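Local coordinates for protein PadR family transcriptional regulator (Listeria monocytogenes, PDB 6ABQ) that probably binds operator DNA as a dimeric PadR-family transcriptional regulator with a winged helix-turn-helix domain, its activity responding to a ligand, at residues G29-G33 with Y34-K38; I94-K97 with R98-F101; Q103-I106 with M107-K110. One frame throughout, in Å; residues are numbered along the deposited sequence. Where two conformers were deposited one is given.

Interaction 1. Residues G29-G33 with Y34-K38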
loop_
_atom_site.group_PDB
_atom_site.type_symbol
_atom_site.label_atom_id
_atom_site.label_comp_id
_atom_site.label_asym_id
_atom_site.label_seq_id
_atom_site.Cartn_x
_atom_site.Cartn_y
_atom_site.Cartn_z
ATOM N N GLY B 29 23.503 2.661 0.722
ATOM C CA GLY B 29 24.701 1.980 1.231
ATOM C C GLY B 29 24.395 0.581 1.743
ATOM O O GLY B 29 23.266 0.308 2.172
ATOM N N GLU B 30 25.407 -0.293 1.698
ATOM C CA GLU B 30 25.311 -1.686 2.170
ATOM C C GLU B 30 24.687 -1.770 3.567
ATOM O O GLU B 30 25.073 -1.032 4.479
ATOM C CB GLU B 30 26.683 -2.400 2.123
ATOM C CG GLU B 30 27.806 -1.710 2.901
ATOM C CD GLU B 30 29.097 -2.507 2.999
ATOM O OE1 GLU B 30 29.249 -3.541 2.317
ATOM O OE2 GLU B 30 29.993 -2.081 3.763
ATOM N N THR B 31 23.704 -2.652 3.712
ATOM C CA THR B 31 22.940 -2.757 4.956
ATOM C C THR B 31 22.395 -4.173 5.141
ATOM O O THR B 31 22.448 -4.993 4.219
ATOM C CB THR B 31 21.852 -1.635 5.069
ATOM O OG1 THR B 31 21.223 -1.683 6.349
ATOM C CG2 THR B 31 20.793 -1.709 3.944
ATOM N N TYR B 32 21.894 -4.459 6.337
ATOM C CA TYR B 32 21.380 -5.786 6.676
ATOM C C TYR B 32 19.974 -5.708 7.261
ATOM O O TYR B 32 19.542 -4.638 7.693
ATOM C CB TYR B 32 22.347 -6.519 7.622
ATOM C CG TYR B 32 22.875 -5.690 8.770
ATOM C CD1 TYR B 32 23.980 -4.848 8.601
ATOM C CD2 TYR B 32 22.279 -5.757 10.035
ATOM C CE1 TYR B 32 24.467 -4.086 9.651
ATOM C CE2 TYR B 32 22.764 -5.004 11.095
ATOM C CZ TYR B 32 23.857 -4.172 10.898
ATOM O OH TYR B 32 24.341 -3.423 11.943
ATOM N N GLY B 33 19.270 -6.841 7.256
ATOM C CA GLY B 33 17.878 -6.937 7.729
ATOM C C GLY B 33 17.527 -6.282 9.063
ATOM O O GLY B 33 16.489 -5.607 9.167
ATOM N N TYR B 34 18.371 -6.480 10.078
ATOM C CA TYR B 34 18.161 -5.832 11.371
ATOM C C TYR B 34 18.189 -4.301 11.248
ATOM O O TYR B 34 17.299 -3.634 11.779
ATOM C CB TYR B 34 19.150 -6.308 12.448
ATOM C CG TYR B 34 18.902 -5.653 13.805
ATOM C CD1 TYR B 34 19.513 -4.432 14.147
ATOM C CD2 TYR B 34 18.038 -6.241 14.735
ATOM C CE1 TYR B 34 19.272 -3.827 15.377
ATOM C CE2 TYR B 34 17.793 -5.649 15.967
ATOM C CZ TYR B 34 18.415 -4.446 16.286
ATOM O OH TYR B 34 18.163 -3.866 17.500
ATOM N N GLU B 35 19.198 -3.773 10.548
ATOM C CA GLU B 35 19.360 -2.329 10.323
ATOM C C GLU B 35 18.230 -1.710 9.477
ATOM O O GLU B 35 17.720 -0.639 9.812
ATOM C CB GLU B 35 20.736 -2.042 9.699
ATOM C CG GLU B 35 21.147 -0.574 9.706
ATOM C CD GLU B 35 22.601 -0.384 9.322
ATOM O OE1 GLU B 35 22.927 -0.527 8.127
ATOM O OE2 GLU B 35 23.418 -0.087 10.217
ATOM N N ILE B 36 17.844 -2.391 8.398
ATOM C CA ILE B 36 16.710 -1.988 7.553
ATOM C C ILE B 36 15.418 -1.867 8.372
ATOM O O ILE B 36 14.706 -0.869 8.237
ATOM C CB ILE B 36 16.504 -2.953 6.354
ATOM C CG1 ILE B 36 17.711 -2.900 5.405
ATOM C CG2 ILE B 36 15.211 -2.631 5.593
ATOM C CD1 ILE B 36 17.914 -4.151 4.562
ATOM N N THR B 37 15.134 -2.874 9.212
ATOM C CA THR B 37 13.950 -2.898 10.082
ATOM C C THR B 37 13.927 -1.668 10.987
ATOM O O THR B 37 12.914 -0.969 11.050
ATOM C CB THR B 37 13.882 -4.178 10.961
ATOM O OG1 THR B 37 14.063 -5.339 10.152
ATOM C CG2 THR B 37 12.545 -4.282 11.685
ATOM N N LYS B 38 15.049 -1.410 11.660
ATOM C CA LYS B 38 15.175 -0.272 12.584
ATOM C C LYS B 38 15.046 1.071 11.865
ATOM O O LYS B 38 14.414 1.987 12.390
ATOM C CB LYS B 38 16.475 -0.345 13.396
ATOM C CG LYS B 38 16.643 -1.616 14.233
ATOM C CD LYS B 38 15.932 -1.562 15.587
ATOM C CE LYS B 38 14.611 -2.321 15.561
ATOM N NZ LYS B 38 14.682 -3.563 16.386
HETATM O O HOH W 1 25.619 -0.932 7.244
#
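Glu35 is held at two points by the residues that lead into its helix: its carboxylate meets the hydroxyl of Thr31, and its CB sits over the ring of Tyr32. Thr31 OG1 donates to Glu35 OE1 at 2.7 Å, meeting the anti lone pair of that oxygen, the one turned away from OE2. Thr31 can do this because its hydroxyl lies trans to the backbone N (chi1 -174°), which leaves CG2 to the apolar side, 3.6 Å from Ile36 CG1. One residue thus serves a polar and an apolar neighbour with separate branches. A water donates to Glu30 O and to Glu35 OE1, and OE1 also forms a salt bridge with Arg25; with so many donors, the charge of Glu35 is probably well stabilised.

Tyr32 holds the N-cap position. Its CG is folded back between the backbone N and the carbonyl carbon (chi1 45°), which turns the ring so that one face lies against Glu35 CB. That carbon stands 3.9 Å from the centroid of the Tyr32 ring, close to the ring normal, a CH-pi contact. Tyr32 caps with no side-chain oxygen; its carbonyl instead starts the helical bonding, with Ile36 N 2.9 Å from Tyr32 O. Gly33 O takes two bonds from Thr37, from opposite faces of the peptide plane: Thr37 N at 3.1 Å and Thr37 OG1 at 2.6 Å.

This turn joins helix 17-27 to helix 33-42 within the PadR family region, probably DNA-binding. Thr31 and Ile36 touch helix 17-27; Ile36 and Thr37 touch helix 50-62. On the strand side, Thr31 shares backbone hydrogen bonding with Tyr82 of strand 78-84, and Phe81 meets the Tyr32 ring edge-to-face.

Interaction 2. Residues I94-K97 with R98-F101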
loop_
_atom_site.group_PDB
_atom_site.type_symbol
_atom_site.label_atom_id
_atom_site.label_comp_id
_atom_site.label_asym_id
_atom_site.label_seq_id
_atom_site.Cartn_x
_atom_site.Cartn_y
_atom_site.Cartn_z
ATOM N N ILE B 94 11.796 2.792 -11.318
ATOM C CA ILE B 94 10.456 2.368 -11.748
ATOM C C ILE B 94 9.423 2.465 -10.607
ATOM O O ILE B 94 8.308 2.932 -10.840
ATOM C CB ILE B 94 10.476 0.962 -12.416
ATOM C CG1 ILE B 94 11.232 1.015 -13.750
ATOM C CG2 ILE B 94 9.063 0.455 -12.690
ATOM C CD1 ILE B 94 11.701 -0.329 -14.268
ATOM N N PHE B 95 9.803 2.038 -9.395
ATOM C CA PHE B 95 8.951 2.166 -8.201
ATOM C C PHE B 95 8.486 3.602 -7.958
ATOM O O PHE B 95 7.294 3.825 -7.721
ATOM C CB PHE B 95 9.627 1.617 -6.932
ATOM C CG PHE B 95 8.980 2.087 -5.651
ATOM C CD1 PHE B 95 7.795 1.501 -5.192
ATOM C CD2 PHE B 95 9.528 3.144 -4.919
ATOM C CE1 PHE B 95 7.182 1.948 -4.026
ATOM C CE2 PHE B 95 8.918 3.596 -3.751
ATOM C CZ PHE B 95 7.747 2.993 -3.303
ATOM N N TRP B 96 9.428 4.552 -8.000
ATOM C CA TRP B 96 9.129 5.975 -7.783
ATOM C C TRP B 96 8.183 6.555 -8.846
ATOM O O TRP B 96 7.303 7.363 -8.522
ATOM C CB TRP B 96 10.415 6.810 -7.668
ATOM C CG TRP B 96 11.187 6.577 -6.378
ATOM C CD1 TRP B 96 12.457 6.086 -6.260
ATOM C CD2 TRP B 96 10.723 6.810 -5.035
ATOM N NE1 TRP B 96 12.818 6.005 -4.933
ATOM C CE2 TRP B 96 11.774 6.442 -4.161
ATOM C CE3 TRP B 96 9.522 7.296 -4.487
ATOM C CZ2 TRP B 96 11.665 6.549 -2.768
ATOM C CZ3 TRP B 96 9.411 7.400 -3.106
ATOM C CH2 TRP B 96 10.479 7.033 -2.261
ATOM N N LYS B 97 8.367 6.132 -10.100
ATOM C CA LYS B 97 7.466 6.498 -11.191
ATOM C C LYS B 97 6.039 5.994 -10.942
ATOM O O LYS B 97 5.075 6.742 -11.114
ATOM C CB LYS B 97 8.013 6.012 -12.542
ATOM C CG LYS B 97 8.725 7.106 -13.338
ATOM C CD LYS B 97 9.845 6.589 -14.246
ATOM C CE LYS B 97 9.357 5.999 -15.569
ATOM N NZ LYS B 97 8.651 6.974 -16.456
ATOM N N ARG B 98 5.915 4.741 -10.508
ATOM C CA ARG B 98 4.602 4.125 -10.264
ATOM C C ARG B 98 3.934 4.672 -8.998
ATOM O O ARG B 98 2.717 4.926 -8.987
ATOM C CB ARG B 98 4.716 2.602 -10.210
ATOM C CG ARG B 98 5.116 1.976 -11.535
ATOM C CD ARG B 98 5.440 0.504 -11.369
ATOM N NE ARG B 98 5.425 -0.182 -12.657
ATOM C CZ ARG B 98 6.017 -1.347 -12.908
ATOM N NH1 ARG B 98 6.704 -1.983 -11.964
ATOM N NH2 ARG B 98 5.928 -1.872 -14.124
ATOM N N TRP B 99 4.742 4.853 -7.949
ATOM C CA TRP B 99 4.301 5.458 -6.692
ATOM C C TRP B 99 3.805 6.899 -6.876
ATOM O O TRP B 99 2.823 7.282 -6.252
ATOM C CB TRP B 99 5.392 5.388 -5.607
ATOM C CG TRP B 99 4.868 5.802 -4.250
ATOM C CD1 TRP B 99 4.238 5.004 -3.331
ATOM C CD2 TRP B 99 4.898 7.118 -3.684
ATOM N NE1 TRP B 99 3.885 5.740 -2.221
ATOM C CE2 TRP B 99 4.277 7.040 -2.408
ATOM C CE3 TRP B 99 5.401 8.357 -4.121
ATOM C CZ2 TRP B 99 4.139 8.160 -1.567
ATOM C CZ3 TRP B 99 5.263 9.473 -3.284
ATOM C CH2 TRP B 99 4.641 9.363 -2.018
ATOM N N ASP B 100 4.485 7.678 -7.720
ATOM C CA ASP B 100 4.035 9.030 -8.081
ATOM C C ASP B 100 2.702 9.030 -8.831
ATOM O O ASP B 100 1.826 9.846 -8.526
ATOM C CB ASP B 100 5.086 9.777 -8.906
ATOM C CG ASP B 100 6.119 10.482 -8.047
ATOM O OD1 ASP B 100 5.768 11.057 -6.986
ATOM O OD2 ASP B 100 7.298 10.482 -8.454
ATOM N N PHE B 101 2.566 8.120 -9.801
ATOM C CA PHE B 101 1.313 7.918 -10.544
ATOM C C PHE B 101 0.166 7.611 -9.579
ATOM O O PHE B 101 -0.886 8.253 -9.638
ATOM C CB PHE B 101 1.461 6.801 -11.594
ATOM C CG PHE B 101 0.240 6.607 -12.470
ATOM C CD1 PHE B 101 0.080 7.348 -13.645
ATOM C CD2 PHE B 101 -0.756 5.684 -12.120
ATOM C CE1 PHE B 101 -1.047 7.179 -14.450
ATOM C CE2 PHE B 101 -1.885 5.512 -12.919
ATOM C CZ PHE B 101 -2.028 6.256 -14.089
#
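Four consecutive i-to-i+4 hydrogen bonds tie residues 94-97 to 98-101, from Arg98 N to Ile94 O through to Phe101 N to Lys97 O. The shortest joins Trp99 N to Phe95 O at 2.8 Å. The longest joins Phe101 N to Lys97 O at 3.1 Å. All eight residues have helical phi and psi, the evidence for unbroken alpha-helix in the middle of helix 86-110.

Ile94 and Arg98 lie alongside each other, pointing the same way. Arg98 runs extended from CG to NE, and this carries its guanidinium past the isoleucine, whose CG2 lies over one face of the guanidinium, toward its rim, 3.5 Å from Arg98 NH1. On another side of the helix, Phe95 and Trp99 are likewise side by side, each with CG trans to its backbone N (chi1 163° and -171°). Trp99 CB lies over the Phe95 face, 4.3 Å from the ring centroid, while Phe95 CZ approaches Trp99 CD1 at 4.0 Å; the Phe95 ring and the Trp99 five-membered ring are inclined at 34°. Trp96 brings CZ3 to 4.2 Å from Trp99 CE3, so the three aromatic side chains adjoin.

Aromatic carbon thus dominates one side of the helix, where Phe95 and Trp96 touch Met21 of helix 17-27 and Trp99 packs on Ile106 of the second subunit. Two polar ends have partners outside these residues: Trp96 NE1 bonds to Glu24, and Asp100 OD2 forms a salt bridge with Lys110 of the second subunit. This mix is consistent with a helix linking the probable DNA-binding domain to the dimer interface.

Interaction 3. Residues Q103-I106 with M107-K110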
loop_
_atom_site.group_PDB
_atom_site.type_symbol
_atom_site.label_atom_id
_atom_site.label_comp_id
_atom_site.label_asym_id
_atom_site.label_seq_id
_atom_site.Cartn_x
_atom_site.Cartn_y
_atom_site.Cartn_z
ATOM N N GLN B 103 -0.109 8.012 -6.230
ATOM C CA GLN B 103 -0.362 9.127 -5.306
ATOM C C GLN B 103 -1.324 10.155 -5.915
ATOM O O GLN B 103 -2.272 10.602 -5.265
ATOM C CB GLN B 103 0.968 9.802 -4.926
ATOM C CG GLN B 103 0.869 10.937 -3.912
ATOM C CD GLN B 103 2.126 11.788 -3.864
ATOM O OE1 GLN B 103 2.371 12.497 -2.888
ATOM N NE2 GLN B 103 2.931 11.720 -4.918
ATOM N N GLY B 104 -1.048 10.524 -7.170
ATOM C CA GLY B 104 -1.828 11.522 -7.899
ATOM C C GLY B 104 -3.265 11.088 -8.107
ATOM O O GLY B 104 -4.187 11.892 -7.957
ATOM N N LYS B 105 -3.446 9.810 -8.441
ATOM C CA LYS B 105 -4.771 9.234 -8.658
ATOM C C LYS B 105 -5.570 9.100 -7.366
ATOM O O LYS B 105 -6.773 9.345 -7.375
ATOM C CB LYS B 105 -4.696 7.900 -9.412
ATOM C CG LYS B 105 -4.054 7.974 -10.794
ATOM C CD LYS B 105 -4.815 8.881 -11.756
ATOM C CE LYS B 105 -4.057 9.066 -13.060
ATOM N NZ LYS B 105 -4.904 9.735 -14.090
ATOM N N ILE B 106 -4.898 8.734 -6.268
ATOM C CA ILE B 106 -5.517 8.698 -4.925
ATOM C C ILE B 106 -5.930 10.106 -4.446
ATOM O O ILE B 106 -6.941 10.252 -3.747
ATOM C CB ILE B 106 -4.632 7.965 -3.877
ATOM C CG1 ILE B 106 -4.392 6.507 -4.295
ATOM C CG2 ILE B 106 -5.287 7.965 -2.500
ATOM C CD1 ILE B 106 -3.360 5.761 -3.472
ATOM N N MET B 107 -5.167 11.130 -4.836
ATOM C CA MET B 107 -5.549 12.528 -4.567
ATOM C C MET B 107 -6.789 12.966 -5.365
ATOM O O MET B 107 -7.552 13.822 -4.908
ATOM C CB MET B 107 -4.373 13.494 -4.787
ATOM C CG MET B 107 -3.272 13.434 -3.727
ATOM S SD MET B 107 -3.778 13.708 -2.003
ATOM C CE MET B 107 -4.243 15.446 -1.999
ATOM N N GLN B 108 -6.979 12.373 -6.547
ATOM C CA GLN B 108 -8.202 12.554 -7.345
ATOM C C GLN B 108 -9.411 11.873 -6.691
ATOM O O GLN B 108 -10.528 12.399 -6.751
ATOM C CB GLN B 108 -8.019 12.019 -8.772
ATOM C CG GLN B 108 -7.283 12.944 -9.732
ATOM C CD GLN B 108 -7.260 12.416 -11.161
ATOM O OE1 GLN B 108 -6.191 12.196 -11.733
ATOM N NE2 GLN B 108 -8.437 12.205 -11.742
ATOM N N VAL B 109 -9.177 10.707 -6.081
ATOM C CA VAL B 109 -10.229 9.925 -5.415
ATOM C C VAL B 109 -10.673 10.637 -4.135
ATOM O O VAL B 109 -11.869 10.676 -3.835
ATOM C CB VAL B 109 -9.787 8.460 -5.154
ATOM C CG1 VAL B 109 -10.830 7.682 -4.363
ATOM C CG2 VAL B 109 -9.532 7.740 -6.463
ATOM N N LYS B 110 -9.709 11.218 -3.416
ATOM C CA LYS B 110 -9.972 12.091 -2.263
ATOM C C LYS B 110 -10.723 13.388 -2.629
ATOM O O LYS B 110 -11.535 13.879 -1.838
ATOM C CB LYS B 110 -8.658 12.427 -1.552
ATOM C CG LYS B 110 -8.813 12.795 -0.086
ATOM C CD LYS B 110 -7.472 13.081 0.563
ATOM C CE LYS B 110 -7.645 13.480 2.018
ATOM N NZ LYS B 110 -6.347 13.882 2.627
#
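Met107 opens the second half of this last stretch of helix 86-110, its CG resting 3.4 Å from Gln103 O. The same carbonyl accepts Met107 N at 3.0 Å. Bends at chi2 and chi3 then lead the thioether away from residues 103-106, and the side chain packs on Trp99 of the second subunit.

Gln108 N bonds to Gly104 O at 3.2 Å, with an N-H...O angle of 141°. Its side chain runs beside Lys105, in the same direction; the lysine, bent at chi2 (-62°), brings CD to 3.6 Å from Gln108 OE1. Lys105 NZ finds its hydrogen-bond acceptor in Leu43 O of the second subunit.

Val109 N reaches Lys105 O at 3.1 Å, and its CG2, trans to its own carbonyl carbon, lies 3.3 Å from that oxygen. Lys110 N closes the series on Ile106 O at 3.0 Å, while its extended chain carries NZ to a salt bridge with Asp100 of the second subunit.

Between the two halves, then, main-chain bonds do most of the work. The side-chain chemistry is spent largely on the second subunit, apolar from Ile106, Met107 and Val109 and charged from the lysines, as suits a dimerisation helix.

Interaction 1 belongs to the PadR family region, probably DNA-binding, while interactions 2 and 3 adjoin on helix 86-110, across the chain's centre from it; the centres of 1 and 2 lie about 23 Å apart. All three mix buried and exposed residues. Interaction 1 is internal to its subunit, linking helices and a strand through a buried threonine and a carboxylate with several donors. In the two helical contacts regular backbone bonds recur, but aromatic packing marks 94-101, which still touches helix 17-27, whereas 103-110 has little side-chain contact of its own and turns to the second subunit. Asp100 of one chain pairs with Lys110 of the second subunit, so interactions 2 and 3 meet across the dimer.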